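Local structure of high-affinity zinc uptake system protein znuA (Streptococcus suis, 3MFQ) at residues Val118-Glu121 / Glu122-Leu126; Phe217-Ser220 / Thr221-Pro224; Val205-Ile208 / Ile209-Ile213. The protein probably serves as the metal-binding, substrate-capturing component of an uptake system for zinc, and holds a zinc ion in its binding site. One frame throughout, in Å; residues are numbered along the deposited sequence.

Two of the three contacts finish helices and the third lies in a loop beside the zinc site. Contact 1 (118-126) ends helix 109-123, contact 3 (205-213) ends helix 198-211, and contact 2 (217-224) is the loop after strand 215-217. Contacts 3 and 2 run in series: helix 198-211 closes, the chain passes through the strand, and the loop then brings the side chain of Glu219 to about 6 Å from the bound zinc ion. Their centres lie about 20 Å apart. Contact 1 sits across the chain's centre, about 34 Å from contact 2 and 46 Å from contact 3, centre to centre. Of the three, contact 2 reaches the ligands: Glu219 hydrogen-bonds His170.

Contact 1: Val118-Glu121 / Glu122-Leu126; sequences VASE and ELQKL
Gln124 folds its side chain back over the last turn of the helix, its CG and CD lying close to the carbonyl oxygen of Ser120 and its amide reaching the serine hydroxyl. Gln124 NE2 donates to Ser120 OG at 2.6 Å, with the hydroxyl oxygen close to the plane of the amide but the bond itself bent, its N-H...O angle being 138°. The serine meets it halfway: OG stands trans to its own backbone N (chi1 -180°), which swings it toward the helix end. The backbone repeats the link, since Gln124 N donates to Ser120 O at 2.8 Å and with an N-H...O angle of 161°. One residue is thus tied to the other through both main chain and side chain, just where Gln124 leaves helical geometry. The same amide is fixed from outside by Gln135, which bonds OE1, while Thr138 bonds Ser120 OG.

Ala119 O takes two donors from one face of its plane: Leu123 N at 3.0 Å, the straighter bond, and Glu122 N at 3.2 Å, which comes from above the plane. Beyond the helix, the poorly ordered Lys125 makes a long salt bridge, its NZ 3.6 Å from Glu122 OE1.

Helix 109-123 ends here between several elements: Ala119 and Leu123 pack on helix 14-24, Ser120 and Gln124 on helix 131-156, and Glu122 on strands 58-61 and 79-80, part of the parallel sheet.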
ATOM      1  N   VAL A 118      11.195   7.732 -10.465  1.00 39.40           N
ATOM      2  CA  VAL A 118      11.799   8.731  -9.591  1.00 37.93           C
ATOM      3  C   VAL A 118      12.929   8.112  -8.774  1.00 38.61           C
ATOM      4  O   VAL A 118      14.021   8.672  -8.683  1.00 39.48           O
ATOM      5  CB  VAL A 118      10.762   9.349  -8.634  1.00 35.84           C
ATOM      6  CG1 VAL A 118      11.435  10.320  -7.677  1.00 36.14           C
ATOM      7  CG2 VAL A 118       9.666  10.046  -9.420  1.00 36.42           C
ATOM      8  N   ALA A 119      12.657   6.950  -8.187  1.00 39.20           N
ATOM      9  CA  ALA A 119      13.647   6.236  -7.389  1.00 37.33           C
ATOM     10  C   ALA A 119      14.885   5.918  -8.214  1.00 38.42           C
ATOM     11  O   ALA A 119      16.014   6.071  -7.748  1.00 41.71           O
ATOM     12  CB  ALA A 119      13.049   4.964  -6.824  1.00 38.80           C
ATOM     13  N   SER A 120      14.663   5.472  -9.443  1.00 40.16           N
ATOM     14  CA  SER A 120      15.757   5.168 -10.351  1.00 39.87           C
ATOM     15  C   SER A 120      16.633   6.395 -10.583  1.00 43.10           C
ATOM     16  O   SER A 120      17.854   6.326 -10.475  1.00 44.34           O
ATOM     17  CB  SER A 120      15.207   4.659 -11.680  1.00 38.20           C
ATOM     18  OG  SER A 120      16.256   4.352 -12.575  1.00 41.06           O
ATOM     19  N   GLU A 121      15.998   7.522 -10.890  1.00 52.87           N
ATOM     20  CA  GLU A 121      16.717   8.745 -11.231  1.00 52.07           C
ATOM     21  C   GLU A 121      17.415   9.368 -10.028  1.00 51.68           C
ATOM     22  O   GLU A 121      18.239  10.269 -10.178  1.00 57.52           O
ATOM     23  CB  GLU A 121      15.765   9.752 -11.874  1.00 52.00           C
ATOM     24  CG  GLU A 121      14.937   9.157 -13.006  1.00 53.65           C
ATOM     25  CD  GLU A 121      14.220  10.211 -13.827  1.00 61.83           C
ATOM     26  OE1 GLU A 121      13.459   9.846 -14.751  1.00 61.00           O
ATOM     27  OE2 GLU A 121      14.421  11.411 -13.550  1.00 66.62           O
ATOM     28  N   GLU A 122      17.075   8.890  -8.838  1.00 46.80           N
ATOM     29  CA  GLU A 122      17.714   9.360  -7.614  1.00 48.74           C
ATOM     30  C   GLU A 122      18.881   8.465  -7.212  1.00 52.48           C
ATOM     31  O   GLU A 122      19.841   8.923  -6.592  1.00 50.34           O
ATOM     32  CB  GLU A 122      16.704   9.448  -6.471  1.00 49.09           C
ATOM     33  CG  GLU A 122      15.816  10.676  -6.528  1.00 51.85           C
ATOM     34  CD  GLU A 122      16.605  11.967  -6.462  1.00 54.38           C
ATOM     35  OE1 GLU A 122      16.640  12.691  -7.479  1.00 56.74           O
ATOM     36  OE2 GLU A 122      17.192  12.256  -5.397  1.00 54.05           O
ATOM     37  N   LEU A 123      18.791   7.188  -7.559  1.00 65.77           N
ATOM     38  CA  LEU A 123      19.897   6.278  -7.330  1.00 63.94           C
ATOM     39  C   LEU A 123      20.954   6.517  -8.405  1.00 63.53           C
ATOM     40  O   LEU A 123      22.136   6.580  -8.101  1.00 63.45           O
ATOM     41  CB  LEU A 123      19.413   4.830  -7.292  1.00 63.49           C
ATOM     42  CG  LEU A 123      18.481   4.524  -6.109  1.00 64.78           C
ATOM     43  CD1 LEU A 123      17.825   3.154  -6.234  1.00 66.23           C
ATOM     44  CD2 LEU A 123      19.212   4.646  -4.778  1.00 63.24           C
ATOM     45  N   GLN A 124      20.529   6.661  -9.658  1.00 54.44           N
ATOM     46  CA  GLN A 124      21.380   7.294 -10.645  1.00 53.44           C
ATOM     47  C   GLN A 124      21.517   8.673 -10.053  1.00 57.13           C
ATOM     48  O   GLN A 124      20.642   9.087  -9.303  1.00 59.68           O
ATOM     49  CB  GLN A 124      20.684   7.386 -11.996  1.00 54.28           C
ATOM     50  CG  GLN A 124      20.052   6.105 -12.472  1.00 53.25           C
ATOM     51  CD  GLN A 124      19.281   6.306 -13.754  1.00 57.04           C
ATOM     52  OE1 GLN A 124      19.796   6.875 -14.714  1.00 58.49           O
ATOM     53  NE2 GLN A 124      18.038   5.843 -13.781  1.00 56.28           N
ATOM     54  N   LYS A 125      22.576   9.394 -10.411  1.00 83.07           N
ATOM     55  CA  LYS A 125      22.885  10.686  -9.801  1.00 87.08           C
ATOM     56  C   LYS A 125      23.376  10.548  -8.362  1.00 82.83           C
ATOM     57  O   LYS A 125      23.784  11.526  -7.739  1.00 84.24           O
ATOM     58  CB  LYS A 125      21.614  11.510  -9.574  1.00 83.36           C
ATOM     59  CG  LYS A 125      21.781  12.709  -8.626  1.00 85.12           C
ATOM     60  CD  LYS A 125      20.469  13.441  -8.388  1.00 90.68           C
ATOM     61  CE  LYS A 125      19.975  14.051  -9.677  1.00 97.25           C
ATOM     62  NZ  LYS A 125      18.778  14.894  -9.442  1.00 98.89           N
ATOM     63  N   LEU A 126      23.319   9.330  -7.833  1.00 43.46           N
ATOM     64  CA  LEU A 126      23.855   9.054  -6.500  1.00 40.67           C
ATOM     65  C   LEU A 126      25.047   8.145  -6.787  1.00 42.33           C
ATOM     66  O   LEU A 126      26.083   8.197  -6.114  1.00 43.65           O
ATOM     67  CB  LEU A 126      22.884   8.366  -5.533  1.00 40.14           C
ATOM     68  CG  LEU A 126      23.413   8.082  -4.117  1.00 36.96           C
ATOM     69  CD1 LEU A 126      23.886   9.364  -3.476  1.00 40.71           C
ATOM     70  CD2 LEU A 126      22.334   7.435  -3.276  1.00 39.24           C
TER

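Contact 2: Phe217-Ser220 / Thr221-Pro224; sequences FTES and TTNP
Glu219 and Thr222 make the polar link of this loop. Thr222 OG1 gives its hydrogen to Glu219 OE2 at 2.7 Å, using the anti lone pair, the one directed away from the other carboxylate oxygen. Glu219 CG (chi1 66°) and Thr222 OG1 (chi1 60°) both stand between backbone N and carbonyl carbon, and the glutamate then runs out extended, which brings the carboxylate up to the threonine three residues on; the two side chains meet at a slant. Glu219 OE2 is also bonded by His170 ND1, and OE1 by Ser253 OG, so three bonds from separate parts of the chain hold the carboxylate. His170 is a zinc ligand, which makes Glu219 a second-shell residue that probably helps to orient it, and its negative charge would probably polarise the imidazole.

A van der Waals contact closes the rest of the loop. Further out, the methyl of Thr218 meets the proline ring across the loop: CG2 is 3.9 Å from Pro224 CG, and the two side chains run roughly at right angles. Here the two legs of the loop come together, Thr218 CA lying 5.9 Å from Pro224 CA.

The loop leaves strand 215-217 and leads into helix 225-235. Its outgoing leg is joined by backbone bonds from Thr218 and Ser220 to Leu251, and the Thr218 side chain touches strand 242-244.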
ATOM      1  N   PHE A 217     -12.591  -8.620   4.204  1.00 45.81           N
ATOM      2  CA  PHE A 217     -11.165  -8.912   4.285  1.00 45.23           C
ATOM      3  C   PHE A 217     -10.452  -8.311   5.488  1.00 49.64           C
ATOM      4  O   PHE A 217     -10.928  -7.358   6.105  1.00 48.99           O
ATOM      5  CB  PHE A 217     -10.461  -8.517   2.989  1.00 41.66           C
ATOM      6  CG  PHE A 217     -10.709  -9.469   1.859  1.00 43.67           C
ATOM      7  CD1 PHE A 217     -11.869  -9.387   1.109  1.00 44.45           C
ATOM      8  CD2 PHE A 217      -9.787 -10.455   1.553  1.00 44.65           C
ATOM      9  CE1 PHE A 217     -12.101 -10.268   0.068  1.00 44.11           C
ATOM     10  CE2 PHE A 217     -10.014 -11.340   0.514  1.00 46.65           C
ATOM     11  CZ  PHE A 217     -11.173 -11.245  -0.229  1.00 43.47           C
ATOM     12  N   THR A 218      -9.299  -8.894   5.801  1.00 76.66           N
ATOM     13  CA  THR A 218      -8.489  -8.497   6.944  1.00 76.74           C
ATOM     14  C   THR A 218      -7.087  -8.107   6.484  1.00 80.57           C
ATOM     15  O   THR A 218      -6.557  -8.687   5.536  1.00 82.93           O
ATOM     16  CB  THR A 218      -8.396  -9.643   7.972  1.00 77.24           C
ATOM     17  OG1 THR A 218      -9.601  -9.687   8.746  1.00 78.12           O
ATOM     18  CG2 THR A 218      -7.217  -9.440   8.907  1.00 84.51           C
ATOM     19  N   GLU A 219      -6.491  -7.121   7.148  1.00 52.93           N
ATOM     20  CA  GLU A 219      -5.160  -6.646   6.781  1.00 49.96           C
ATOM     21  C   GLU A 219      -4.177  -6.787   7.940  1.00 52.74           C
ATOM     22  O   GLU A 219      -4.573  -6.808   9.105  1.00 53.39           O
ATOM     23  CB  GLU A 219      -5.220  -5.194   6.312  1.00 47.11           C
ATOM     24  CG  GLU A 219      -5.605  -4.220   7.404  1.00 49.84           C
ATOM     25  CD  GLU A 219      -5.942  -2.847   6.868  1.00 51.88           C
ATOM     26  OE1 GLU A 219      -5.882  -2.662   5.635  1.00 53.14           O
ATOM     27  OE2 GLU A 219      -6.270  -1.956   7.678  1.00 48.84           O
ATOM     28  N   SER A 220      -2.893  -6.872   7.604  1.00 61.99           N
ATOM     29  CA  SER A 220      -1.843  -7.159   8.578  1.00 59.86           C
ATOM     30  C   SER A 220      -1.482  -5.980   9.481  1.00 58.51           C
ATOM     31  O   SER A 220      -0.912  -6.174  10.555  1.00 61.58           O
ATOM     32  CB  SER A 220      -0.583  -7.653   7.861  1.00 57.34           C
ATOM     33  OG  SER A 220      -0.053  -6.645   7.017  1.00 57.51           O
ATOM     34  N   THR A 221      -1.807  -4.766   9.052  1.00 52.16           N
ATOM     35  CA  THR A 221      -1.400  -3.574   9.792  1.00 49.77           C
ATOM     36  C   THR A 221      -2.418  -3.077  10.823  1.00 54.84           C
ATOM     37  O   THR A 221      -2.088  -2.239  11.660  1.00 59.57           O
ATOM     38  CB  THR A 221      -1.007  -2.417   8.846  1.00 49.13           C
ATOM     39  OG1 THR A 221      -1.846  -2.440   7.685  1.00 50.04           O
ATOM     40  CG2 THR A 221       0.443  -2.553   8.414  1.00 45.97           C
ATOM     41  N   THR A 222      -3.645  -3.590  10.773  1.00 45.81           N
ATOM     42  CA  THR A 222      -4.662  -3.190  11.750  1.00 46.03           C
ATOM     43  C   THR A 222      -5.258  -4.379  12.502  1.00 46.82           C
ATOM     44  O   THR A 222      -5.133  -5.524  12.073  1.00 45.88           O
ATOM     45  CB  THR A 222      -5.809  -2.373  11.108  1.00 47.37           C
ATOM     46  OG1 THR A 222      -6.451  -3.152  10.091  1.00 47.32           O
ATOM     47  CG2 THR A 222      -5.277  -1.087  10.496  1.00 43.11           C
ATOM     48  N   ASN A 223      -5.909  -4.092  13.626  1.00 87.37           N
ATOM     49  CA  ASN A 223      -6.517  -5.128  14.457  1.00 87.56           C
ATOM     50  C   ASN A 223      -7.749  -5.750  13.810  1.00 88.79           C
ATOM     51  O   ASN A 223      -8.772  -5.087  13.646  1.00 89.84           O
ATOM     52  CB  ASN A 223      -6.883  -4.566  15.830  1.00 88.16           C
ATOM     53  CG  ASN A 223      -5.679  -4.053  16.589  1.00 87.62           C
ATOM     54  OD1 ASN A 223      -4.580  -4.593  16.470  1.00 85.66           O
ATOM     55  ND2 ASN A 223      -5.880  -3.001  17.377  1.00 87.40           N
ATOM     56  N   PRO A 224      -7.654  -7.038  13.450  1.00 55.29           N
ATOM     57  CA  PRO A 224      -8.718  -7.795  12.778  1.00 53.58           C
ATOM     58  C   PRO A 224     -10.025  -7.832  13.569  1.00 55.03           C
ATOM     59  O   PRO A 224     -11.057  -8.218  13.022  1.00 54.97           O
ATOM     60  CB  PRO A 224      -8.129  -9.206  12.674  1.00 55.89           C
ATOM     61  CG  PRO A 224      -6.655  -9.003  12.711  1.00 57.19           C
ATOM     62  CD  PRO A 224      -6.435  -7.846  13.631  1.00 58.02           C
TER

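Contact 3: Val205-Ile208 / Ile209-Ile213; sequences VNLI and IDHNI
A Schellman motif ends helix 198-211: Asn212 takes positive phi (56°) and the chain turns back on its last turn before strand 215-217. The motif's long backbone bond runs from Ile213 N to Ile208 O at 3.0 Å, with an N-H...O angle of 167°. The shorter one, from Asn212 N to Ile209 O at 3.3 Å, is weak. Its hydrophobic partnership links the two residues of the long bond: with CG2 trans to the backbone N of Ile208, that methyl lies 3.7 Å from Ile213 CB.

Regular helical bonds precede this end. Ile209 N donates to Val205 O, and Asp210 N to Asn206 O. On the apolar flank, Val205 CG1 and Ile209 CG1 are 4.2 Å apart, while Val205, Ile208 and Ile209 pack against helix 225-235. Asn206 turns its own OD1 elsewhere, to Lys237. Ile213 packs on Tyr165 and Val167 of strand 165-167, and the ring of His211 meets that of Tyr165.

The imidazole of His211 adds a side-chain bond to the helix. Two N-H groups of this residue grip one carbonyl: the backbone N reaches Leu207 O at 3.2 Å, tilted from the carbonyl plane, whereas His211 ND1 donates along a lone pair of Leu207 O at 3.0 Å, with the oxygen at the ring edge and just 2° out of the imidazole plane.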
ATOM      1  N   VAL A 205     -22.149  -2.297   6.979  1.00 49.33           N
ATOM      2  CA  VAL A 205     -23.060  -3.416   7.159  1.00 49.96           C
ATOM      3  C   VAL A 205     -24.168  -3.361   6.120  1.00 50.35           C
ATOM      4  O   VAL A 205     -24.393  -4.323   5.390  1.00 51.22           O
ATOM      5  CB  VAL A 205     -23.689  -3.409   8.556  1.00 50.95           C
ATOM      6  CG1 VAL A 205     -24.707  -4.530   8.678  1.00 54.22           C
ATOM      7  CG2 VAL A 205     -22.614  -3.538   9.617  1.00 52.26           C
ATOM      8  N   ASN A 206     -24.854  -2.226   6.053  1.00 45.80           N
ATOM      9  CA  ASN A 206     -25.924  -2.040   5.082  1.00 46.41           C
ATOM     10  C   ASN A 206     -25.435  -2.257   3.655  1.00 44.68           C
ATOM     11  O   ASN A 206     -26.167  -2.765   2.810  1.00 44.94           O
ATOM     12  CB  ASN A 206     -26.534  -0.647   5.216  1.00 45.54           C
ATOM     13  CG  ASN A 206     -27.155  -0.413   6.578  1.00 49.00           C
ATOM     14  OD1 ASN A 206     -27.303  -1.342   7.372  1.00 48.72           O
ATOM     15  ND2 ASN A 206     -27.523   0.831   6.855  1.00 51.46           N
ATOM     16  N   LEU A 207     -24.193  -1.866   3.391  1.00 41.48           N
ATOM     17  CA  LEU A 207     -23.607  -2.062   2.072  1.00 40.59           C
ATOM     18  C   LEU A 207     -23.404  -3.543   1.777  1.00 41.19           C
ATOM     19  O   LEU A 207     -23.638  -4.001   0.660  1.00 43.04           O
ATOM     20  CB  LEU A 207     -22.286  -1.299   1.949  1.00 41.12           C
ATOM     21  CG  LEU A 207     -22.345   0.055   1.232  1.00 40.40           C
ATOM     22  CD1 LEU A 207     -23.767   0.405   0.820  1.00 39.17           C
ATOM     23  CD2 LEU A 207     -21.747   1.160   2.088  1.00 42.22           C
ATOM     24  N   ILE A 208     -22.968  -4.289   2.786  1.00 39.59           N
ATOM     25  CA  ILE A 208     -22.796  -5.728   2.646  1.00 36.56           C
ATOM     26  C   ILE A 208     -24.133  -6.388   2.340  1.00 39.35           C
ATOM     27  O   ILE A 208     -24.228  -7.252   1.469  1.00 39.04           O
ATOM     28  CB  ILE A 208     -22.220  -6.348   3.925  1.00 35.10           C
ATOM     29  CG1 ILE A 208     -20.847  -5.753   4.230  1.00 34.89           C
ATOM     30  CG2 ILE A 208     -22.131  -7.857   3.791  1.00 38.95           C
ATOM     31  CD1 ILE A 208     -20.216  -6.300   5.486  1.00 40.18           C
ATOM     32  N   ILE A 209     -25.166  -5.964   3.061  1.00 49.58           N
ATOM     33  CA  ILE A 209     -26.502  -6.518   2.897  1.00 48.32           C
ATOM     34  C   ILE A 209     -27.067  -6.190   1.523  1.00 47.92           C
ATOM     35  O   ILE A 209     -27.648  -7.047   0.859  1.00 51.46           O
ATOM     36  CB  ILE A 209     -27.469  -5.973   3.962  1.00 50.25           C
ATOM     37  CG1 ILE A 209     -26.827  -6.032   5.351  1.00 54.19           C
ATOM     38  CG2 ILE A 209     -28.778  -6.743   3.937  1.00 48.56           C
ATOM     39  CD1 ILE A 209     -26.487  -7.428   5.811  1.00 55.60           C
ATOM     40  N   ASP A 210     -26.896  -4.942   1.103  1.00 50.04           N
ATOM     41  CA  ASP A 210     -27.412  -4.493  -0.182  1.00 51.66           C
ATOM     42  C   ASP A 210     -26.877  -5.345  -1.326  1.00 52.34           C
ATOM     43  O   ASP A 210     -27.609  -5.679  -2.258  1.00 53.24           O
ATOM     44  CB  ASP A 210     -27.060  -3.020  -0.415  1.00 51.41           C
ATOM     45  CG  ASP A 210     -27.833  -2.080   0.495  1.00 54.00           C
ATOM     46  OD1 ASP A 210     -28.940  -2.450   0.943  1.00 56.54           O
ATOM     47  OD2 ASP A 210     -27.332  -0.966   0.758  1.00 51.32           O
ATOM     48  N   HIS A 211     -25.599  -5.704  -1.242  1.00 51.31           N
ATOM     49  CA  HIS A 211     -24.920  -6.394  -2.334  1.00 49.18           C
ATOM     50  C   HIS A 211     -24.693  -7.875  -2.059  1.00 51.01           C
ATOM     51  O   HIS A 211     -24.058  -8.565  -2.855  1.00 51.16           O
ATOM     52  CB  HIS A 211     -23.585  -5.714  -2.637  1.00 48.63           C
ATOM     53  CG  HIS A 211     -23.721  -4.292  -3.079  1.00 50.19           C
ATOM     54  ND1 HIS A 211     -23.822  -3.243  -2.190  1.00 47.88           N
ATOM     55  CD2 HIS A 211     -23.777  -3.745  -4.315  1.00 48.90           C
ATOM     56  CE1 HIS A 211     -23.933  -2.111  -2.861  1.00 47.21           C
ATOM     57  NE2 HIS A 211     -23.908  -2.388  -4.152  1.00 46.30           N
ATOM     58  N   ASN A 212     -25.208  -8.357  -0.933  1.00 43.40           N
ATOM     59  CA  ASN A 212     -25.097  -9.769  -0.590  1.00 42.73           C
ATOM     60  C   ASN A 212     -23.649 -10.241  -0.581  1.00 47.55           C
ATOM     61  O   ASN A 212     -23.308 -11.241  -1.213  1.00 52.44           O
ATOM     62  CB  ASN A 212     -25.913 -10.617  -1.567  1.00 44.74           C
ATOM     63  CG  ASN A 212     -27.357 -10.168  -1.667  1.00 48.89           C
ATOM     64  OD1 ASN A 212     -28.069 -10.534  -2.603  1.00 43.90           O
ATOM     65  ND2 ASN A 212     -27.797  -9.370  -0.703  1.00 51.27           N
ATOM     66  N   ILE A 213     -22.801  -9.512   0.136  1.00 38.14           N
ATOM     67  CA  ILE A 213     -21.384  -9.839   0.214  1.00 37.13           C
ATOM     68  C   ILE A 213     -21.130 -10.878   1.300  1.00 38.95           C
ATOM     69  O   ILE A 213     -21.562 -10.711   2.441  1.00 41.06           O
ATOM     70  CB  ILE A 213     -20.540  -8.582   0.485  1.00 33.69           C
ATOM     71  CG1 ILE A 213     -20.867  -7.499  -0.542  1.00 31.21           C
ATOM     72  CG2 ILE A 213     -19.061  -8.917   0.461  1.00 39.44           C
ATOM     73  CD1 ILE A 213     -20.130  -6.201  -0.327  1.00 32.42           C
TER